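Local coordinates for RNA-binding protein RMD9, mitochondrial (Saccharomyces cerevisiae S288C, PDB 7A9X) that binds a dodecameric sequence motif in the 3'-UTRs of mitochondrial mRNAs and is involved in their processing or stability, at residues Gln334-Phe337 / Tyr341-Trp344; Thr369-Asn374 / Phe383-Glu388. One frame throughout, in Å; residues are numbered along the deposited sequence.

Contact 1: Gln334-Phe337 / Tyr341-Trp344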
ATOM      1  N   GLN A 334     -22.654  -9.764   2.981  1.00 92.22           N
ATOM      2  CA  GLN A 334     -23.796  -9.516   3.847  1.00 88.03           C
ATOM      3  C   GLN A 334     -24.529  -8.213   3.570  1.00 89.11           C
ATOM      4  O   GLN A 334     -25.707  -8.110   3.930  1.00 91.94           O
ATOM      5  CB  GLN A 334     -23.362  -9.524   5.321  1.00 77.95           C
ATOM      6  CG  GLN A 334     -22.810 -10.856   5.794  1.00 76.38           C
ATOM      7  CD  GLN A 334     -22.437 -10.832   7.259  1.00 87.52           C
ATOM      8  OE1 GLN A 334     -22.404  -9.771   7.881  1.00 93.80           O
ATOM      9  NE2 GLN A 334     -22.158 -12.002   7.823  1.00 94.50           N
ATOM     10  N   ASN A 335     -23.876  -7.222   2.956  1.00 91.04           N
ATOM     11  CA  ASN A 335     -24.482  -5.912   2.705  1.00 93.81           C
ATOM     12  C   ASN A 335     -24.973  -5.273   4.003  1.00 89.06           C
ATOM     13  O   ASN A 335     -25.915  -4.477   4.008  1.00 92.22           O
ATOM     14  CB  ASN A 335     -25.618  -6.022   1.680  1.00103.99           C
ATOM     15  CG  ASN A 335     -26.039  -4.679   1.123  1.00107.46           C
ATOM     16  OD1 ASN A 335     -25.276  -4.018   0.422  1.00105.61           O
ATOM     17  ND2 ASN A 335     -27.269  -4.275   1.423  1.00106.74           N
ATOM     18  N   ASP A 336     -24.333  -5.618   5.115  1.00 82.69           N
ATOM     19  CA  ASP A 336     -24.735  -5.180   6.449  1.00 80.06           C
ATOM     20  C   ASP A 336     -23.746  -4.112   6.906  1.00 82.49           C
ATOM     21  O   ASP A 336     -22.639  -4.429   7.350  1.00 79.69           O
ATOM     22  CB  ASP A 336     -24.776  -6.368   7.408  1.00 78.91           C
ATOM     23  CG  ASP A 336     -25.209  -5.982   8.811  1.00 89.29           C
ATOM     24  OD1 ASP A 336     -25.552  -4.802   9.036  1.00 93.28           O
ATOM     25  OD2 ASP A 336     -25.208  -6.867   9.693  1.00 92.82           O
ATOM     26  N   PHE A 337     -24.154  -2.844   6.807  1.00 69.77           N
ATOM     27  CA  PHE A 337     -23.256  -1.761   7.186  1.00 70.79           C
ATOM     28  C   PHE A 337     -22.986  -1.757   8.684  1.00 74.22           C
ATOM     29  O   PHE A 337     -21.873  -1.432   9.117  1.00 73.40           O
ATOM     30  CB  PHE A 337     -23.825  -0.411   6.753  1.00 70.88           C
ATOM     31  CG  PHE A 337     -23.009   0.752   7.228  1.00 72.52           C
ATOM     32  CD1 PHE A 337     -21.825   1.086   6.590  1.00 70.96           C
ATOM     33  CD2 PHE A 337     -23.408   1.495   8.328  1.00 75.93           C
ATOM     34  CE1 PHE A 337     -21.060   2.148   7.031  1.00 69.79           C
ATOM     35  CE2 PHE A 337     -22.649   2.557   8.775  1.00 72.26           C
ATOM     36  CZ  PHE A 337     -21.473   2.886   8.124  1.00 72.92           C
ATOM     37  N   TYR A 341     -19.612  -1.519  10.449  1.00 70.21           N
ATOM     38  CA  TYR A 341     -19.379  -0.422  11.382  1.00 68.91           C
ATOM     39  C   TYR A 341     -18.908  -0.936  12.738  1.00 73.30           C
ATOM     40  O   TYR A 341     -18.058  -0.312  13.383  1.00 76.51           O
ATOM     41  CB  TYR A 341     -20.653   0.412  11.523  1.00 69.73           C
ATOM     42  CG  TYR A 341     -20.530   1.609  12.438  1.00 78.92           C
ATOM     43  CD1 TYR A 341     -19.577   2.592  12.208  1.00 82.68           C
ATOM     44  CD2 TYR A 341     -21.381   1.765  13.520  1.00 88.57           C
ATOM     45  CE1 TYR A 341     -19.469   3.691  13.040  1.00 88.46           C
ATOM     46  CE2 TYR A 341     -21.281   2.861  14.357  1.00 94.57           C
ATOM     47  CZ  TYR A 341     -20.325   3.821  14.112  1.00 94.09           C
ATOM     48  OH  TYR A 341     -20.225   4.912  14.946  1.00 98.37           O
ATOM     49  N   ARG A 342     -19.439  -2.078  13.182  1.00 66.96           N
ATOM     50  CA  ARG A 342     -19.037  -2.623  14.475  1.00 70.04           C
ATOM     51  C   ARG A 342     -17.595  -3.117  14.450  1.00 71.64           C
ATOM     52  O   ARG A 342     -16.855  -2.935  15.423  1.00 74.41           O
ATOM     53  CB  ARG A 342     -19.987  -3.747  14.893  1.00 69.91           C
ATOM     54  CG  ARG A 342     -21.345  -3.253  15.373  1.00 75.01           C
ATOM     55  CD  ARG A 342     -22.213  -4.381  15.920  1.00 88.22           C
ATOM     56  NE  ARG A 342     -22.877  -5.144  14.865  1.00 98.43           N
ATOM     57  CZ  ARG A 342     -22.440  -6.305  14.390  1.00103.27           C
ATOM     58  NH1 ARG A 342     -23.116  -6.926  13.431  1.00 98.70           N
ATOM     59  NH2 ARG A 342     -21.330  -6.850  14.872  1.00108.93           N
ATOM     60  N   ILE A 343     -17.176  -3.747  13.351  1.00 72.90           N
ATOM     61  CA  ILE A 343     -15.795  -4.207  13.253  1.00 70.08           C
ATOM     62  C   ILE A 343     -14.845  -3.020  13.159  1.00 68.11           C
ATOM     63  O   ILE A 343     -13.771  -3.013  13.773  1.00 67.83           O
ATOM     64  CB  ILE A 343     -15.632  -5.165  12.059  1.00 67.49           C
ATOM     65  CG1 ILE A 343     -16.507  -6.409  12.247  1.00 67.88           C
ATOM     66  CG2 ILE A 343     -14.169  -5.557  11.882  1.00 66.51           C
ATOM     67  CD1 ILE A 343     -16.193  -7.196  13.506  1.00 66.38           C
ATOM     68  N   TRP A 344     -15.233  -1.991  12.400  1.00 67.53           N
ATOM     69  CA  TRP A 344     -14.410  -0.791  12.295  1.00 66.63           C
ATOM     70  C   TRP A 344     -14.236  -0.118  13.650  1.00 72.94           C
ATOM     71  O   TRP A 344     -13.151   0.380  13.968  1.00 77.41           O
ATOM     72  CB  TRP A 344     -15.031   0.176  11.289  1.00 65.65           C
ATOM     73  CG  TRP A 344     -14.316   1.486  11.189  1.00 66.46           C
ATOM     74  CD1 TRP A 344     -13.191   1.754  10.467  1.00 59.42           C
ATOM     75  CD2 TRP A 344     -14.686   2.712  11.828  1.00 69.32           C
ATOM     76  NE1 TRP A 344     -12.836   3.073  10.617  1.00 59.49           N
ATOM     77  CE2 TRP A 344     -13.737   3.683  11.449  1.00 60.57           C
ATOM     78  CE3 TRP A 344     -15.728   3.084  12.686  1.00 68.14           C
ATOM     79  CZ2 TRP A 344     -13.796   5.001  11.898  1.00 65.62           C
ATOM     80  CZ3 TRP A 344     -15.787   4.394  13.130  1.00 70.72           C
ATOM     81  CH2 TRP A 344     -14.825   5.337  12.734  1.00 69.48           C
TER

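Contact 2: Thr369-Asn374 / Phe383-Glu388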
ATOM      1  N   THR A 369     -15.298   4.279   2.147  1.00 69.56           N
ATOM      2  CA  THR A 369     -15.713   3.807   0.832  1.00 66.20           C
ATOM      3  C   THR A 369     -16.983   2.973   0.944  1.00 68.01           C
ATOM      4  O   THR A 369     -17.926   3.147   0.163  1.00 66.35           O
ATOM      5  CB  THR A 369     -14.586   3.002   0.182  1.00 65.78           C
ATOM      6  OG1 THR A 369     -13.429   3.835   0.036  1.00 65.86           O
ATOM      7  CG2 THR A 369     -15.005   2.489  -1.183  1.00 60.27           C
ATOM      8  N   ILE A 370     -17.030   2.079   1.933  1.00 66.73           N
ATOM      9  CA  ILE A 370     -18.241   1.309   2.192  1.00 64.69           C
ATOM     10  C   ILE A 370     -19.359   2.220   2.690  1.00 62.30           C
ATOM     11  O   ILE A 370     -20.527   2.042   2.326  1.00 63.55           O
ATOM     12  CB  ILE A 370     -17.936   0.174   3.187  1.00 62.98           C
ATOM     13  CG1 ILE A 370     -16.890  -0.775   2.593  1.00 60.56           C
ATOM     14  CG2 ILE A 370     -19.207  -0.579   3.554  1.00 62.57           C
ATOM     15  CD1 ILE A 370     -16.326  -1.771   3.585  1.00 60.18           C
ATOM     16  N   PHE A 371     -19.022   3.217   3.515  1.00 61.81           N
ATOM     17  CA  PHE A 371     -20.041   4.122   4.044  1.00 64.69           C
ATOM     18  C   PHE A 371     -20.797   4.817   2.918  1.00 67.33           C
ATOM     19  O   PHE A 371     -22.028   4.741   2.834  1.00 70.96           O
ATOM     20  CB  PHE A 371     -19.411   5.157   4.979  1.00 62.16           C
ATOM     21  CG  PHE A 371     -20.398   6.159   5.523  1.00 63.16           C
ATOM     22  CD1 PHE A 371     -20.677   7.334   4.835  1.00 63.53           C
ATOM     23  CD2 PHE A 371     -21.059   5.919   6.715  1.00 65.75           C
ATOM     24  CE1 PHE A 371     -21.596   8.247   5.333  1.00 68.51           C
ATOM     25  CE2 PHE A 371     -21.974   6.829   7.219  1.00 65.00           C
ATOM     26  CZ  PHE A 371     -22.244   7.992   6.528  1.00 65.27           C
ATOM     27  N   PHE A 372     -20.071   5.509   2.039  1.00 65.86           N
ATOM     28  CA  PHE A 372     -20.726   6.303   1.009  1.00 64.02           C
ATOM     29  C   PHE A 372     -21.289   5.459  -0.128  1.00 66.55           C
ATOM     30  O   PHE A 372     -22.055   5.986  -0.941  1.00 66.15           O
ATOM     31  CB  PHE A 372     -19.760   7.365   0.485  1.00 63.56           C
ATOM     32  CG  PHE A 372     -19.497   8.469   1.475  1.00 64.80           C
ATOM     33  CD1 PHE A 372     -20.363   9.545   1.579  1.00 64.26           C
ATOM     34  CD2 PHE A 372     -18.400   8.417   2.320  1.00 62.56           C
ATOM     35  CE1 PHE A 372     -20.133  10.553   2.495  1.00 64.24           C
ATOM     36  CE2 PHE A 372     -18.164   9.425   3.234  1.00 62.32           C
ATOM     37  CZ  PHE A 372     -19.032  10.496   3.322  1.00 63.32           C
ATOM     38  N   GLU A 373     -20.944   4.173  -0.207  1.00 64.64           N
ATOM     39  CA  GLU A 373     -21.704   3.285  -1.078  1.00 65.95           C
ATOM     40  C   GLU A 373     -23.047   2.938  -0.452  1.00 70.85           C
ATOM     41  O   GLU A 373     -24.062   2.859  -1.153  1.00 72.78           O
ATOM     42  CB  GLU A 373     -20.912   2.012  -1.376  1.00 65.45           C
ATOM     43  CG  GLU A 373     -19.724   2.222  -2.294  1.00 78.32           C
ATOM     44  CD  GLU A 373     -19.025   0.926  -2.637  1.00 83.11           C
ATOM     45  OE1 GLU A 373     -19.559  -0.147  -2.282  1.00 85.90           O
ATOM     46  OE2 GLU A 373     -17.944   0.980  -3.259  1.00 85.41           O
ATOM     47  N   ASN A 374     -23.068   2.747   0.867  1.00 73.14           N
ATOM     48  CA  ASN A 374     -24.312   2.436   1.560  1.00 72.39           C
ATOM     49  C   ASN A 374     -25.263   3.630   1.546  1.00 76.30           C
ATOM     50  O   ASN A 374     -26.452   3.486   1.241  1.00 70.72           O
ATOM     51  CB  ASN A 374     -24.005   1.997   2.994  1.00 72.46           C
ATOM     52  CG  ASN A 374     -25.239   1.531   3.738  1.00 69.08           C
ATOM     53  OD1 ASN A 374     -25.769   0.458   3.462  1.00 70.26           O
ATOM     54  ND2 ASN A 374     -25.695   2.332   4.696  1.00 69.41           N
ATOM     55  N   PHE A 383     -25.629  11.948   7.034  1.00 75.65           N
ATOM     56  CA  PHE A 383     -24.997  13.036   7.774  1.00 74.43           C
ATOM     57  C   PHE A 383     -25.142  12.842   9.277  1.00 78.19           C
ATOM     58  O   PHE A 383     -24.216  13.141  10.039  1.00 79.26           O
ATOM     59  CB  PHE A 383     -25.587  14.381   7.345  1.00 76.87           C
ATOM     60  CG  PHE A 383     -24.975  15.565   8.044  1.00 85.64           C
ATOM     61  CD1 PHE A 383     -23.623  15.848   7.907  1.00 90.18           C
ATOM     62  CD2 PHE A 383     -25.755  16.405   8.823  1.00 90.75           C
ATOM     63  CE1 PHE A 383     -23.059  16.941   8.547  1.00 93.06           C
ATOM     64  CE2 PHE A 383     -25.198  17.499   9.461  1.00 98.41           C
ATOM     65  CZ  PHE A 383     -23.849  17.767   9.324  1.00 98.42           C
ATOM     66  N   ARG A 384     -26.297  12.343   9.723  1.00 76.50           N
ATOM     67  CA  ARG A 384     -26.450  12.016  11.136  1.00 78.99           C
ATOM     68  C   ARG A 384     -25.525  10.872  11.535  1.00 73.45           C
ATOM     69  O   ARG A 384     -24.944  10.885  12.627  1.00 74.54           O
ATOM     70  CB  ARG A 384     -27.910  11.678  11.443  1.00 74.32           C
ATOM     71  CG  ARG A 384     -28.122  10.932  12.751  1.00 80.12           C
ATOM     72  CD  ARG A 384     -29.560  11.042  13.250  1.00 82.85           C
ATOM     73  NE  ARG A 384     -30.543  10.974  12.172  1.00 82.17           N
ATOM     74  CZ  ARG A 384     -30.984   9.846  11.627  1.00 84.34           C
ATOM     75  NH1 ARG A 384     -31.884   9.889  10.655  1.00 79.06           N
ATOM     76  NH2 ARG A 384     -30.522   8.676  12.046  1.00 88.96           N
ATOM     77  N   LYS A 385     -25.356   9.883  10.653  1.00 70.87           N
ATOM     78  CA  LYS A 385     -24.450   8.779  10.956  1.00 69.48           C
ATOM     79  C   LYS A 385     -22.998   9.238  10.978  1.00 73.23           C
ATOM     80  O   LYS A 385     -22.204   8.735  11.781  1.00 74.47           O
ATOM     81  CB  LYS A 385     -24.638   7.647   9.945  1.00 68.96           C
ATOM     82  CG  LYS A 385     -24.033   6.317  10.373  1.00 77.95           C
ATOM     83  CD  LYS A 385     -24.796   5.705  11.540  1.00 87.25           C
ATOM     84  CE  LYS A 385     -24.233   4.341  11.918  1.00 98.32           C
ATOM     85  NZ  LYS A 385     -25.038   3.677  12.984  1.00104.83           N
ATOM     86  N   LEU A 386     -22.632  10.188  10.111  1.00 71.63           N
ATOM     87  CA  LEU A 386     -21.275  10.729  10.132  1.00 74.77           C
ATOM     88  C   LEU A 386     -20.972  11.411  11.458  1.00 77.31           C
ATOM     89  O   LEU A 386     -19.869  11.271  11.999  1.00 77.19           O
ATOM     90  CB  LEU A 386     -21.075  11.708   8.975  1.00 68.72           C
ATOM     91  CG  LEU A 386     -20.865  11.124   7.579  1.00 66.56           C
ATOM     92  CD1 LEU A 386     -20.820  12.237   6.547  1.00 67.44           C
ATOM     93  CD2 LEU A 386     -19.590  10.297   7.532  1.00 71.22           C
ATOM     94  N   GLN A 387     -21.938  12.163  11.996  1.00 77.75           N
ATOM     95  CA  GLN A 387     -21.732  12.826  13.280  1.00 77.47           C
ATOM     96  C   GLN A 387     -21.491  11.811  14.389  1.00 70.51           C
ATOM     97  O   GLN A 387     -20.652  12.032  15.270  1.00 84.60           O
ATOM     98  CB  GLN A 387     -22.933  13.711  13.612  1.00 80.04           C
ATOM     99  CG  GLN A 387     -23.109  14.893  12.676  1.00 89.07           C
ATOM    100  CD  GLN A 387     -24.381  15.668  12.955  1.00100.32           C
ATOM    101  OE1 GLN A 387     -25.325  15.141  13.546  1.00102.18           O
ATOM    102  NE2 GLN A 387     -24.411  16.927  12.535  1.00104.14           N
ATOM    103  N   GLU A 388     -22.218  10.694  14.361  1.00 70.61           N
ATOM    104  CA  GLU A 388     -21.967   9.627  15.324  1.00 80.54           C
ATOM    105  C   GLU A 388     -20.574   9.039  15.135  1.00 77.99           C
ATOM    106  O   GLU A 388     -19.891   8.712  16.113  1.00 81.08           O
ATOM    107  CB  GLU A 388     -23.039   8.546  15.188  1.00 81.38           C
ATOM    108  CG  GLU A 388     -22.816   7.316  16.055  1.00 91.15           C
ATOM    109  CD  GLU A 388     -23.860   6.237  15.819  1.00100.10           C
ATOM    110  OE1 GLU A 388     -24.977   6.571  15.372  1.00103.00           O
ATOM    111  OE2 GLU A 388     -23.560   5.052  16.077  1.00101.60           O
TER

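Contact 1: Gln334-Phe337 / Tyr341-Trp344
The Phe337 and Tyr341 rings lie nearly parallel, their planes at 11°, yet are slid so far apart, with centroids 6.0 Å from each other, that they barely overlap. What covers one face of the Phe337 ring is therefore not the tyrosine ring but its CB, 4.0 Å from Phe337 CE2. Both side chains take the same first torsion, CG anti to the backbone N (chi1 175° in Phe337, -178° in Tyr341), and since they stand one helical turn apart this sends the two rings out on the same side of the helix, in broadly similar directions. The turn itself is closed by the hydrogen bond from Tyr341 N to Phe337 O, 2.6 Å long, an i to i+4 bond in the first turn of helix 337-351. Asp336 precedes that helix as its N-cap: OD1 makes a weak hydrogen bond to His339 N, while OD2 stays 4.3 Å from Arg342 NH1, too far for a salt bridge, though an electrostatic attraction is likely. Before it, Asn335 leaves the preceding helix with positive phi, in the short connection between the two helices of the hairpin assigned as PPR5. Phe337 packs back on Trp331 of helix 320-334 and forward on Asn374 of helix 357-374, whereas Tyr341 reaches Glu388 and Ile389 of helix 379-396, so the first turn of helix 337-351 is packed between helix 320-334 and the hairpin of helices 357-374 and 379-396.

Contact 2: Thr369-Asn374 / Phe383-Glu388
Phe371 carries the packing of the helical hairpin assigned as PPR6, in which helices 357-374 and 379-396 run antiparallel; the axes of segments 369-374 and 383-388 stand at 156° and come within 11.7 Å. From a CB that points toward the second helix, CG stands anti to the backbone N (chi1 178°) and carries the ring across the interface. CD1 lies over the centre of the neighbouring Phe372 ring, 3.5 Å above its plane, while CD2, across the ring from CD1, faces Phe337 of helix 337-351. Further out, CE1 meets the CD2 methyl of Leu386 and CZ comes within 3.6 Å of Leu386 CG. That methyl sits over the ring face in a CH-pi contact, CD2 being 4.0 Å from the ring centroid and 27° off the normal. CE2 instead offers the ring edge to Lys385, whose CG approaches to 3.8 Å; the lysine chain bends there and takes NZ away toward Glu388 OE2, a long salt bridge at 3.7 Å. With an alanine in place of Phe371, Leu386 would probably lose the aromatic face under its methyl and Lys385 the edge along its methylenes, leaving a gap between the two helices. Trp414 touches Phe371, Phe372 and Leu386, and Met407 of helix 401-410 packs on the last two, so the following repeat covers this core. Phe372 completes the apolar cluster, crossing Leu386 at about a right angle: its CZ lies 4.1 Å from Leu386 CD1.

Following the chain from the N terminus, contact 1 comes first, spanning the turn out of helix 320-334 and closing the opening turn of helix 337-351 over just three intervening residues. The chain then runs down that helix and enters helix 357-374, where contact 2 begins; it closes over the eight residues 375-382, the last four of them already in helix 379-396. The two follow in series, neither nesting nor crossing. In space they meet, their centres about 12 Å apart: Phe337 CZ packs 3.4 Å from Phe371 CD2, and Tyr341 OH lies 3.5 Å from Glu388 OE2. Together they tie PPR5 to PPR6 in the RNA-binding superhelix.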